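Local coordinates for protein PHB depolymerase (Penicillium funiculosum, PDB 2D81) that hydrolyses the ester bonds of the biopolyester polyhydroxybutyrate, using a circularly permuted alpha/beta-hydrolase fold, at residues 92-103 / 124-135; 233-242 / 259-267. All coordinates share one frame; numbering follows the deposited sequence.

Contact 1 of 2, residues 92-103 / 124-135; sequences KIYMWTGSSDTT and NVSYVTTTGAVH. With NAG (2-acetamido-2-deoxy-beta-D-glucopyranose), chain B; RB3 ((1R)-3-{[(1R)-3-methoxy-1-methyl-3-oxopropyl]oxy}-1-methyl-3-oxopropyl (3R)-3-hydroxybutanoate), chain C.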
loop_
_atom_site.group_PDB
_atom_site.type_symbol
_atom_site.label_atom_id
_atom_site.label_comp_id
_atom_site.label_asym_id
_atom_site.label_seq_id
_atom_site.Cartn_x
_atom_site.Cartn_y
_atom_site.Cartn_z
ATOM N N LYS A 92 -7.205 -11.330 5.297
ATOM C CA LYS A 92 -7.800 -10.207 6.007
ATOM C C LYS A 92 -7.662 -8.972 5.130
ATOM O O LYS A 92 -6.557 -8.620 4.713
ATOM C CB LYS A 92 -7.089 -9.977 7.345
ATOM C CG LYS A 92 -7.103 -11.182 8.275
ATOM C CD LYS A 92 -8.519 -11.588 8.638
ATOM C CE LYS A 92 -9.185 -10.552 9.527
ATOM N NZ LYS A 92 -8.545 -10.504 10.869
ATOM N N ILE A 93 -8.784 -8.319 4.843
ATOM C CA ILE A 93 -8.774 -7.157 3.965
ATOM C C ILE A 93 -9.392 -5.963 4.670
ATOM O O ILE A 93 -10.538 -6.015 5.122
ATOM C CB ILE A 93 -9.548 -7.440 2.658
ATOM C CG1 ILE A 93 -8.910 -8.624 1.928
ATOM C CG2 ILE A 93 -9.538 -6.203 1.760
ATOM C CD1 ILE A 93 -9.644 -9.048 0.673
ATOM N N TYR A 94 -8.606 -4.896 4.777
ATOM C CA TYR A 94 -9.036 -3.657 5.409
ATOM C C TYR A 94 -9.193 -2.578 4.343
ATOM O O TYR A 94 -8.329 -2.418 3.486
ATOM C CB TYR A 94 -8.000 -3.207 6.442
ATOM C CG TYR A 94 -8.264 -1.827 7.006
ATOM C CD1 TYR A 94 -9.124 -1.645 8.086
ATOM C CD2 TYR A 94 -7.675 -0.699 6.434
ATOM C CE1 TYR A 94 -9.391 -0.372 8.584
ATOM C CE2 TYR A 94 -7.937 0.576 6.921
ATOM C CZ TYR A 94 -8.795 0.732 7.995
ATOM O OH TYR A 94 -9.063 1.990 8.472
ATOM N N MET A 95 -10.300 -1.846 4.399
ATOM C CA MET A 95 -10.561 -0.769 3.448
ATOM C C MET A 95 -11.071 0.474 4.167
ATOM O O MET A 95 -11.869 0.374 5.099
ATOM C CB MET A 95 -11.581 -1.223 2.402
ATOM C CG MET A 95 -11.029 -2.250 1.429
ATOM S SD MET A 95 -12.287 -2.905 0.324
ATOM C CE MET A 95 -12.966 -4.195 1.363
ATOM N N TRP A 96 -10.600 1.641 3.735
ATOM C CA TRP A 96 -10.969 2.906 4.369
ATOM C C TRP A 96 -11.207 3.990 3.334
ATOM O O TRP A 96 -10.499 4.076 2.333
ATOM C CB TRP A 96 -9.863 3.378 5.320
ATOM C CG TRP A 96 -10.153 4.716 5.957
ATOM C CD1 TRP A 96 -10.882 4.945 7.091
ATOM C CD2 TRP A 96 -9.749 6.006 5.474
ATOM N NE1 TRP A 96 -10.961 6.294 7.341
ATOM C CE2 TRP A 96 -10.274 6.969 6.367
ATOM C CE3 TRP A 96 -8.997 6.444 4.372
ATOM C CZ2 TRP A 96 -10.068 8.345 6.195
ATOM C CZ3 TRP A 96 -8.794 7.815 4.201
ATOM C CH2 TRP A 96 -9.329 8.747 5.110
ATOM N N THR A 97 -12.207 4.824 3.589
ATOM C CA THR A 97 -12.385 6.037 2.815
ATOM C C THR A 97 -12.864 7.162 3.722
ATOM O O THR A 97 -13.545 6.922 4.723
ATOM C CB THR A 97 -13.409 5.831 1.682
ATOM O OG1 THR A 97 -13.524 7.038 0.918
ATOM C CG2 THR A 97 -14.770 5.461 2.254
ATOM N N GLY A 98 -12.489 8.388 3.379
ATOM C CA GLY A 98 -13.121 9.543 3.993
ATOM C C GLY A 98 -14.412 9.819 3.246
ATOM O O GLY A 98 -14.474 9.635 2.032
ATOM N N SER A 99 -15.448 10.253 3.954
ATOM C CA SER A 99 -16.741 10.465 3.313
ATOM C C SER A 99 -16.713 11.704 2.421
ATOM O O SER A 99 -17.537 11.842 1.518
ATOM C CB SER A 99 -17.852 10.601 4.364
ATOM O OG SER A 99 -17.756 11.826 5.067
ATOM N N SER A 100 -15.755 12.594 2.675
ATOM C CA SER A 100 -15.677 13.874 1.970
ATOM C C SER A 100 -14.579 13.871 0.913
ATOM O O SER A 100 -14.227 14.916 0.367
ATOM C CB SER A 100 -15.421 15.011 2.965
ATOM O OG SER A 100 -16.492 15.144 3.885
ATOM N N ASP A 101 -14.042 12.692 0.632
ATOM C CA ASP A 101 -13.003 12.529 -0.380
ATOM C C ASP A 101 -13.636 12.617 -1.774
ATOM O O ASP A 101 -14.480 11.795 -2.139
ATOM C CB ASP A 101 -12.312 11.176 -0.162
ATOM C CG ASP A 101 -11.159 10.926 -1.119
ATOM O OD1 ASP A 101 -10.341 10.033 -0.813
ATOM O OD2 ASP A 101 -11.070 11.594 -2.170
ATOM N N THR A 102 -13.243 13.631 -2.540
ATOM C CA THR A 102 -13.725 13.781 -3.910
ATOM C C THR A 102 -12.577 13.674 -4.906
ATOM O O THR A 102 -12.706 14.061 -6.070
ATOM C CB THR A 102 -14.446 15.136 -4.112
ATOM O OG1 THR A 102 -13.577 16.210 -3.726
ATOM C CG2 THR A 102 -15.719 15.186 -3.281
ATOM N N THR A 103 -11.455 13.139 -4.438
ATOM C CA THR A 103 -10.297 12.904 -5.289
ATOM C C THR A 103 -10.306 11.461 -5.788
ATOM O O THR A 103 -10.125 11.207 -6.978
ATOM C CB THR A 103 -8.993 13.161 -4.522
ATOM O OG1 THR A 103 -8.957 14.529 -4.094
ATOM C CG2 THR A 103 -7.792 12.869 -5.404
ATOM N N ASN A 124 -13.924 -11.543 7.366
ATOM C CA ASN A 124 -12.538 -11.077 7.402
ATOM C C ASN A 124 -12.308 -9.791 6.615
ATOM O O ASN A 124 -11.166 -9.430 6.319
ATOM C CB ASN A 124 -11.587 -12.163 6.888
ATOM C CG ASN A 124 -11.259 -13.191 7.949
ATOM O OD1 ASN A 124 -11.359 -12.907 9.140
ATOM N ND2 ASN A 124 -10.844 -14.379 7.519
ATOM N N VAL A 125 -13.391 -9.098 6.285
ATOM C CA VAL A 125 -13.298 -7.795 5.630
ATOM C C VAL A 125 -13.765 -6.702 6.591
ATOM O O VAL A 125 -14.814 -6.833 7.218
ATOM C CB VAL A 125 -14.179 -7.741 4.358
ATOM C CG1 VAL A 125 -14.101 -6.355 3.726
ATOM C CG2 VAL A 125 -13.727 -8.798 3.366
ATOM N N SER A 126 -12.985 -5.632 6.708
ATOM C CA SER A 126 -13.428 -4.451 7.441
ATOM C C SER A 126 -13.414 -3.239 6.518
ATOM O O SER A 126 -12.372 -2.874 5.982
ATOM C CB SER A 126 -12.516 -4.187 8.640
ATOM O OG SER A 126 -12.914 -3.012 9.332
ATOM N N TYR A 127 -14.577 -2.628 6.328
ATOM C CA TYR A 127 -14.673 -1.436 5.499
ATOM C C TYR A 127 -15.127 -0.279 6.375
ATOM O O TYR A 127 -16.206 -0.325 6.973
ATOM C CB TYR A 127 -15.670 -1.667 4.357
ATOM C CG TYR A 127 -15.736 -0.558 3.325
ATOM C CD1 TYR A 127 -16.443 0.620 3.573
ATOM C CD2 TYR A 127 -15.116 -0.700 2.084
ATOM C CE1 TYR A 127 -16.536 1.627 2.602
ATOM C CE2 TYR A 127 -15.202 0.296 1.111
ATOM C CZ TYR A 127 -15.914 1.454 1.376
ATOM O OH TYR A 127 -16.012 2.430 0.410
ATOM N N VAL A 128 -14.290 0.749 6.452
ATOM C CA VAL A 128 -14.515 1.862 7.368
ATOM C C VAL A 128 -14.608 3.192 6.626
ATOM O O VAL A 128 -13.807 3.478 5.731
ATOM C CB VAL A 128 -13.379 1.951 8.407
ATOM C CG1 VAL A 128 -13.603 3.135 9.334
ATOM C CG2 VAL A 128 -13.307 0.658 9.200
ATOM N N THR A 129 -15.595 4.000 7.003
ATOM C CA THR A 129 -15.703 5.360 6.493
ATOM C C THR A 129 -15.553 6.342 7.646
ATOM O O THR A 129 -16.248 6.234 8.656
ATOM C CB THR A 129 -17.070 5.600 5.814
ATOM O OG1 THR A 129 -17.238 4.668 4.738
ATOM C CG2 THR A 129 -17.154 7.019 5.265
ATOM N N THR A 130 -14.638 7.293 7.501
ATOM C CA THR A 130 -14.525 8.376 8.471
ATOM C C THR A 130 -15.292 9.586 7.961
ATOM O O THR A 130 -14.972 10.147 6.912
ATOM C CB THR A 130 -13.056 8.768 8.712
ATOM O OG1 THR A 130 -12.366 7.671 9.324
ATOM C CG2 THR A 130 -12.967 9.986 9.621
ATOM N N THR A 131 -16.317 9.975 8.710
ATOM C CA THR A 131 -17.181 11.080 8.319
ATOM C C THR A 131 -16.404 12.392 8.294
ATOM O O THR A 131 -15.781 12.768 9.286
ATOM C CB THR A 131 -18.364 11.220 9.299
ATOM O OG1 THR A 131 -19.128 10.005 9.301
ATOM C CG2 THR A 131 -19.261 12.378 8.887
ATOM N N GLY A 132 -16.442 13.079 7.156
ATOM C CA GLY A 132 -15.835 14.395 7.069
ATOM C C GLY A 132 -14.398 14.417 6.579
ATOM O O GLY A 132 -13.869 15.482 6.252
ATOM N N ALA A 133 -13.760 13.252 6.522
ATOM C CA ALA A 133 -12.369 13.177 6.084
ATOM C C ALA A 133 -12.271 13.307 4.567
ATOM O O ALA A 133 -13.085 12.744 3.832
ATOM C CB ALA A 133 -11.749 11.857 6.539
ATOM N N VAL A 134 -11.275 14.053 4.101
ATOM C CA VAL A 134 -11.041 14.185 2.669
ATOM C C VAL A 134 -9.958 13.209 2.218
ATOM O O VAL A 134 -9.627 12.259 2.934
ATOM C CB VAL A 134 -10.611 15.624 2.300
ATOM C CG1 VAL A 134 -11.695 16.610 2.717
ATOM C CG2 VAL A 134 -9.289 15.968 2.971
ATOM N N HIS A 135 -9.406 13.445 1.032
ATOM C CA HIS A 135 -8.312 12.627 0.536
ATOM C C HIS A 135 -7.015 12.941 1.282
ATOM O O HIS A 135 -6.318 13.904 0.967
ATOM C CB HIS A 135 -8.113 12.867 -0.956
ATOM C CG HIS A 135 -7.299 11.806 -1.623
ATOM N ND1 HIS A 135 -7.771 10.526 -1.825
ATOM C CD2 HIS A 135 -6.032 11.820 -2.099
ATOM C CE1 HIS A 135 -6.827 9.798 -2.396
ATOM N NE2 HIS A 135 -5.763 10.560 -2.573
HETATM C C1 NAG B . -10.172 -15.286 8.430
HETATM C C2 NAG B . -10.040 -16.678 7.788
HETATM C C3 NAG B . -9.186 -17.626 8.655
HETATM C C4 NAG B . -7.918 -16.951 9.201
HETATM C C5 NAG B . -8.259 -15.592 9.802
HETATM C C6 NAG B . -7.051 -14.834 10.315
HETATM C C7 NAG B . -11.733 -17.875 6.532
HETATM C C8 NAG B . -12.877 -18.870 6.652
HETATM N N2 NAG B . -11.372 -17.238 7.643
HETATM O O3 NAG B . -8.804 -18.755 7.883
HETATM O O4 NAG B . -7.343 -17.775 10.202
HETATM O O5 NAG B . -8.890 -14.773 8.801
HETATM O O6 NAG B . -7.414 -13.959 11.374
HETATM O O7 NAG B . -11.190 -17.694 5.442
HETATM O O1M RB3 C . -4.907 12.657 -6.571
HETATM C C1A RB3 C . -4.171 11.670 -6.350
HETATM O O1A RB3 C . -2.926 11.696 -6.233
HETATM C C2A RB3 C . -4.858 10.310 -6.212
HETATM C C3A RB3 C . -4.302 9.300 -7.218
HETATM C C4A RB3 C . -5.047 7.975 -7.040
HETATM O O3A RB3 C . -4.515 9.794 -8.550
HETATM C C1B RB3 C . -3.479 9.506 -9.385
HETATM O O1B RB3 C . -2.724 8.565 -9.148
HETATM C C2B RB3 C . -3.279 10.385 -10.622
HETATM C C3B RB3 C . -2.351 9.759 -11.668
HETATM C C4B RB3 C . -2.940 8.467 -12.236
HETATM O O3B RB3 C . -2.173 10.689 -12.748
HETATM C C1C RB3 C . -1.178 11.584 -12.506
HETATM O O1C RB3 C . -0.974 11.994 -11.364
HETATM C C2C RB3 C . -0.326 12.084 -13.675
HETATM C C3C RB3 C . -0.445 13.602 -13.832
HETATM C C4C RB3 C . 0.387 14.086 -15.021
HETATM O O3C RB3 C . -1.818 13.959 -14.005
HETATM O O HOH W 1 -10.314 9.603 1.884
#

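Contact 2 of 2, residues 233-242 / 259-267; sequences SYSSIGSRFI and LYPQAIPDY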
loop_
_atom_site.group_PDB
_atom_site.type_symbol
_atom_site.label_atom_id
_atom_site.label_comp_id
_atom_site.label_asym_id
_atom_site.label_seq_id
_atom_site.Cartn_x
_atom_site.Cartn_y
_atom_site.Cartn_z
ATOM N N SER A 233 6.287 10.726 -1.880
ATOM C CA SER A 233 7.580 10.053 -1.892
ATOM C C SER A 233 8.571 10.869 -1.072
ATOM O O SER A 233 8.335 12.046 -0.796
ATOM C CB SER A 233 8.107 9.898 -3.320
ATOM O OG SER A 233 8.477 11.149 -3.871
ATOM N N TYR A 234 9.674 10.241 -0.681
ATOM C CA TYR A 234 10.706 10.922 0.094
ATOM C C TYR A 234 11.184 12.161 -0.655
ATOM O O TYR A 234 11.507 13.185 -0.047
ATOM C CB TYR A 234 11.888 9.985 0.329
ATOM C CG TYR A 234 12.881 10.513 1.334
ATOM C CD1 TYR A 234 12.693 10.305 2.699
ATOM C CD2 TYR A 234 13.995 11.239 0.924
ATOM C CE1 TYR A 234 13.593 10.807 3.634
ATOM C CE2 TYR A 234 14.903 11.747 1.851
ATOM C CZ TYR A 234 14.695 11.527 3.203
ATOM O OH TYR A 234 15.589 12.026 4.121
ATOM N N SER A 235 11.235 12.055 -1.979
ATOM C CA SER A 235 11.616 13.174 -2.835
ATOM C C SER A 235 10.721 14.390 -2.594
ATOM O O SER A 235 11.170 15.537 -2.693
ATOM C CB SER A 235 11.523 12.754 -4.306
ATOM O OG SER A 235 11.854 13.828 -5.168
ATOM N N SER A 236 9.455 14.136 -2.276
ATOM C CA SER A 236 8.471 15.209 -2.152
ATOM C C SER A 236 8.361 15.762 -0.733
ATOM O O SER A 236 8.336 16.978 -0.537
ATOM C CB SER A 236 7.095 14.721 -2.610
ATOM O OG SER A 236 7.092 14.402 -3.990
ATOM N N ILE A 237 8.289 14.873 0.252
ATOM C CA ILE A 237 8.007 15.290 1.623
ATOM C C ILE A 237 8.997 14.725 2.638
ATOM O O ILE A 237 8.721 14.699 3.840
ATOM C CB ILE A 237 6.578 14.876 2.047
ATOM C CG1 ILE A 237 6.405 13.363 1.909
ATOM C CG2 ILE A 237 5.551 15.614 1.199
ATOM C CD1 ILE A 237 5.059 12.847 2.378
ATOM N N GLY A 238 10.151 14.277 2.157
ATOM C CA GLY A 238 11.138 13.701 3.052
ATOM C C GLY A 238 10.576 12.527 3.831
ATOM O O GLY A 238 9.882 11.681 3.269
ATOM N N SER A 239 10.863 12.475 5.128
ATOM C CA SER A 239 10.486 11.320 5.936
ATOM C C SER A 239 9.090 11.439 6.546
ATOM O O SER A 239 8.737 10.680 7.444
ATOM C CB SER A 239 11.508 11.105 7.056
ATOM O OG SER A 239 11.494 12.185 7.974
ATOM N N ARG A 240 8.286 12.374 6.056
ATOM C CA ARG A 240 6.992 12.618 6.682
ATOM C C ARG A 240 5.998 11.463 6.593
ATOM O O ARG A 240 5.212 11.258 7.516
ATOM C CB ARG A 240 6.359 13.898 6.131
ATOM C CG ARG A 240 7.045 15.164 6.624
ATOM C CD ARG A 240 6.173 16.392 6.411
ATOM N NE ARG A 240 6.849 17.625 6.804
ATOM C CZ ARG A 240 7.281 17.888 8.035
ATOM N NH1 ARG A 240 7.109 17.003 9.007
ATOM N NH2 ARG A 240 7.884 19.040 8.294
ATOM N N PHE A 241 6.014 10.695 5.507
ATOM C CA PHE A 241 5.105 9.556 5.447
ATOM C C PHE A 241 5.583 8.488 6.424
ATOM O O PHE A 241 4.788 7.883 7.144
ATOM C CB PHE A 241 5.031 8.956 4.038
ATOM C CG PHE A 241 3.916 7.953 3.867
ATOM C CD1 PHE A 241 2.644 8.363 3.476
ATOM C CD2 PHE A 241 4.132 6.604 4.128
ATOM C CE1 PHE A 241 1.601 7.438 3.350
ATOM C CE2 PHE A 241 3.098 5.675 4.006
ATOM C CZ PHE A 241 1.832 6.093 3.617
ATOM N N ILE A 242 6.890 8.263 6.449
ATOM C CA ILE A 242 7.469 7.256 7.326
ATOM C C ILE A 242 7.156 7.546 8.791
ATOM O O ILE A 242 6.903 6.625 9.572
ATOM C CB ILE A 242 8.999 7.181 7.125
ATOM C CG1 ILE A 242 9.297 6.668 5.712
ATOM C CG2 ILE A 242 9.632 6.272 8.180
ATOM C CD1 ILE A 242 10.726 6.876 5.266
ATOM N N LEU A 259 8.198 -1.926 5.928
ATOM C CA LEU A 259 8.986 -1.580 4.747
ATOM C C LEU A 259 8.318 -0.434 3.999
ATOM O O LEU A 259 7.118 -0.486 3.721
ATOM C CB LEU A 259 9.115 -2.793 3.821
ATOM C CG LEU A 259 9.734 -2.568 2.436
ATOM C CD1 LEU A 259 11.193 -2.134 2.575
ATOM C CD2 LEU A 259 9.638 -3.855 1.623
ATOM N N TYR A 260 9.096 0.599 3.690
ATOM C CA TYR A 260 8.581 1.771 2.980
ATOM C C TYR A 260 9.272 1.980 1.633
ATOM O O TYR A 260 10.241 2.735 1.543
ATOM C CB TYR A 260 8.778 3.055 3.804
ATOM C CG TYR A 260 8.052 3.118 5.128
ATOM C CD1 TYR A 260 8.676 2.718 6.313
ATOM C CD2 TYR A 260 6.750 3.611 5.202
ATOM C CE1 TYR A 260 8.017 2.815 7.543
ATOM C CE2 TYR A 260 6.083 3.709 6.424
ATOM C CZ TYR A 260 6.721 3.311 7.587
ATOM O OH TYR A 260 6.061 3.408 8.792
ATOM N N PRO A 261 8.792 1.315 0.571
ATOM C CA PRO A 261 9.421 1.497 -0.745
ATOM C C PRO A 261 9.151 2.934 -1.199
ATOM O O PRO A 261 8.177 3.544 -0.766
ATOM C CB PRO A 261 8.696 0.476 -1.625
ATOM C CG PRO A 261 8.216 -0.569 -0.629
ATOM C CD PRO A 261 7.748 0.277 0.519
ATOM N N GLN A 262 9.999 3.475 -2.070
ATOM C CA GLN A 262 9.841 4.868 -2.486
ATOM C C GLN A 262 9.725 5.025 -3.995
ATOM O O GLN A 262 10.566 4.532 -4.743
ATOM C CB GLN A 262 11.022 5.712 -1.994
ATOM C CG GLN A 262 11.226 5.726 -0.478
ATOM C CD GLN A 262 10.040 6.296 0.273
ATOM O OE1 GLN A 262 9.491 7.331 -0.099
ATOM N NE2 GLN A 262 9.649 5.627 1.350
ATOM N N ALA A 263 8.683 5.719 -4.438
ATOM C CA ALA A 263 8.590 6.123 -5.838
ATOM C C ALA A 263 9.376 7.419 -6.022
ATOM O O ALA A 263 9.991 7.919 -5.081
ATOM C CB ALA A 263 7.127 6.325 -6.237
ATOM N N ILE A 264 9.352 7.963 -7.235
ATOM C CA ILE A 264 10.089 9.183 -7.545
ATOM C C ILE A 264 9.395 9.914 -8.694
ATOM O O ILE A 264 8.834 9.288 -9.589
ATOM C CB ILE A 264 11.553 8.849 -7.962
ATOM C CG1 ILE A 264 12.360 10.130 -8.193
ATOM C CG2 ILE A 264 11.553 8.014 -9.231
ATOM C CD1 ILE A 264 12.727 10.863 -6.929
ATOM N N PRO A 265 9.392 11.254 -8.669
ATOM C CA PRO A 265 8.740 11.958 -9.772
ATOM C C PRO A 265 9.391 11.568 -11.099
ATOM O O PRO A 265 10.609 11.393 -11.178
ATOM C CB PRO A 265 8.965 13.423 -9.419
ATOM C CG PRO A 265 8.886 13.401 -7.923
ATOM C CD PRO A 265 9.720 12.186 -7.574
ATOM N N ASP A 266 8.566 11.414 -12.129
ATOM C CA ASP A 266 9.027 11.063 -13.468
ATOM C C ASP A 266 8.279 11.931 -14.475
ATOM O O ASP A 266 7.092 11.724 -14.729
ATOM C CB ASP A 266 8.766 9.571 -13.736
ATOM C CG ASP A 266 8.975 9.180 -15.192
ATOM O OD1 ASP A 266 9.643 9.929 -15.938
ATOM O OD2 ASP A 266 8.473 8.107 -15.592
ATOM N N TYR A 267 8.975 12.910 -15.041
ATOM C CA TYR A 267 8.317 13.923 -15.861
ATOM C C TYR A 267 8.152 13.485 -17.311
ATOM O O TYR A 267 7.524 14.187 -18.111
ATOM C CB TYR A 267 9.102 15.235 -15.803
ATOM C CG TYR A 267 9.345 15.720 -14.393
ATOM C CD1 TYR A 267 10.627 15.717 -13.844
ATOM C CD2 TYR A 267 8.286 16.148 -13.594
ATOM C CE1 TYR A 267 10.848 16.126 -12.530
ATOM C CE2 TYR A 267 8.493 16.557 -12.283
ATOM C CZ TYR A 267 9.776 16.543 -11.756
ATOM O OH TYR A 267 9.982 16.941 -10.456
HETATM O O HOH W 2 11.447 9.544 -3.411
#

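Contact 1 of 2, residues 92-103 / 124-135
Asp-101 and His-135 lie side by side where the parallel strands 92-98 and 125-130 of a beta-alpha-beta unit run out into loops, next to the bound hydroxybutyrate trimer. Followed outward, His-135 starts with CB 3.4 Å from Asp-101 OD2. CG lies under Thr-103 CB at 3.6 Å; CD2 is 3.9 Å from Thr-103 CG2, which makes a CH-pi contact over that face, 4.0 Å from the ring centroid. ND1 donates to Asp-101 OD1 (2.8 Å, 163° at the hydrogen), in the ring plane and on the syn side of OD1 but tilted out of the carboxylate plane. CE1 is 3.9 Å from the same OD1, and NE2 is 3.8 Å from C2A of the ligand, which lies oblique to the ring. OD2 accepts from Thr-103 N in an Asx turn and from Val-104 N, while a water links OD1 to Gly-98 N and Val-134 O. Deeper in the sheet, Trp-96 NE1 donates to Thr-130 OG1 at 2.8 Å, almost straight (171°) and in the indole plane; CG anti to the backbone N (chi1 177°) swings that edge across. ND1 is committed to the carboxylate, which leaves NE2 as the ring nitrogen on the ligand side, consistent with the acid-histidine pair of alpha/beta hydrolases.

Contact 2 of 2, residues 233-242 / 259-267
Ile-242 lies over the ring of Tyr-260 in the beta-alpha-beta crossover from strand 221-227 to its parallel neighbour 256-260, where helix 240-244 packs on the end of the returning strand. This is the close-packed, buried end of the contact. CG1 of Ile-242 sits 4.0 Å from the ring centroid and 18° off its normal, a CH-pi contact over the face, while CG2 reaches the CE1 side of the same ring at 3.9 Å. The adjacent Phe-241 brings CD2, at the edge of its own ring, to 4.1 Å from Tyr-260 CD2. The hydroxyl of Tyr-260 is bonded to Asn-248, which ties the ring to helix 247-251, which precedes the strand.

Between the two ends stands Gln-262, whose side chain folds back at chi2 (-61°) and uses both ends of its amide. NE2 donates to Tyr-260 O, and OE1 accepts from Tyr-234 N at 3.0 Å, bent to 140° at the hydrogen, so that the amide receives an N-H from the first turn of helix 234-237.

Toward solvent the contact becomes sparser and partly water-mediated. Ser-235, an exposed residue, lays its hydroxyl OG 3.6 Å from Pro-265 CD. Beside them a water accepts from Ser-235 N and donates to Ala-263 O, with a weak link to Ser-233 OG. One pair is nevertheless tight on this side: Ile-264 CD1 comes within 3.5 Å of Ser-235 CB.

How the contacts relate
From the N terminus, the chain first enters contact 1 at strand 92-98, passes through helix 106-116 and returns on strand 125-130, closing a beta-alpha-beta unit at one border of the eight-stranded sheet. That closure is complete before contact 2 opens at residue 233. There the chain leaves strand 221-227, runs through short helices and comes back along strand 256-260, so residues 259-267 close the second excursion. The two closures are in series, neither nested nor crossed. Their centres are about 23 Å apart and their nearest atoms about 10 Å, without touching, but both reach the same sheet: 92-103 / 124-135 at its edge, 233-242 / 259-267 beyond the central strands.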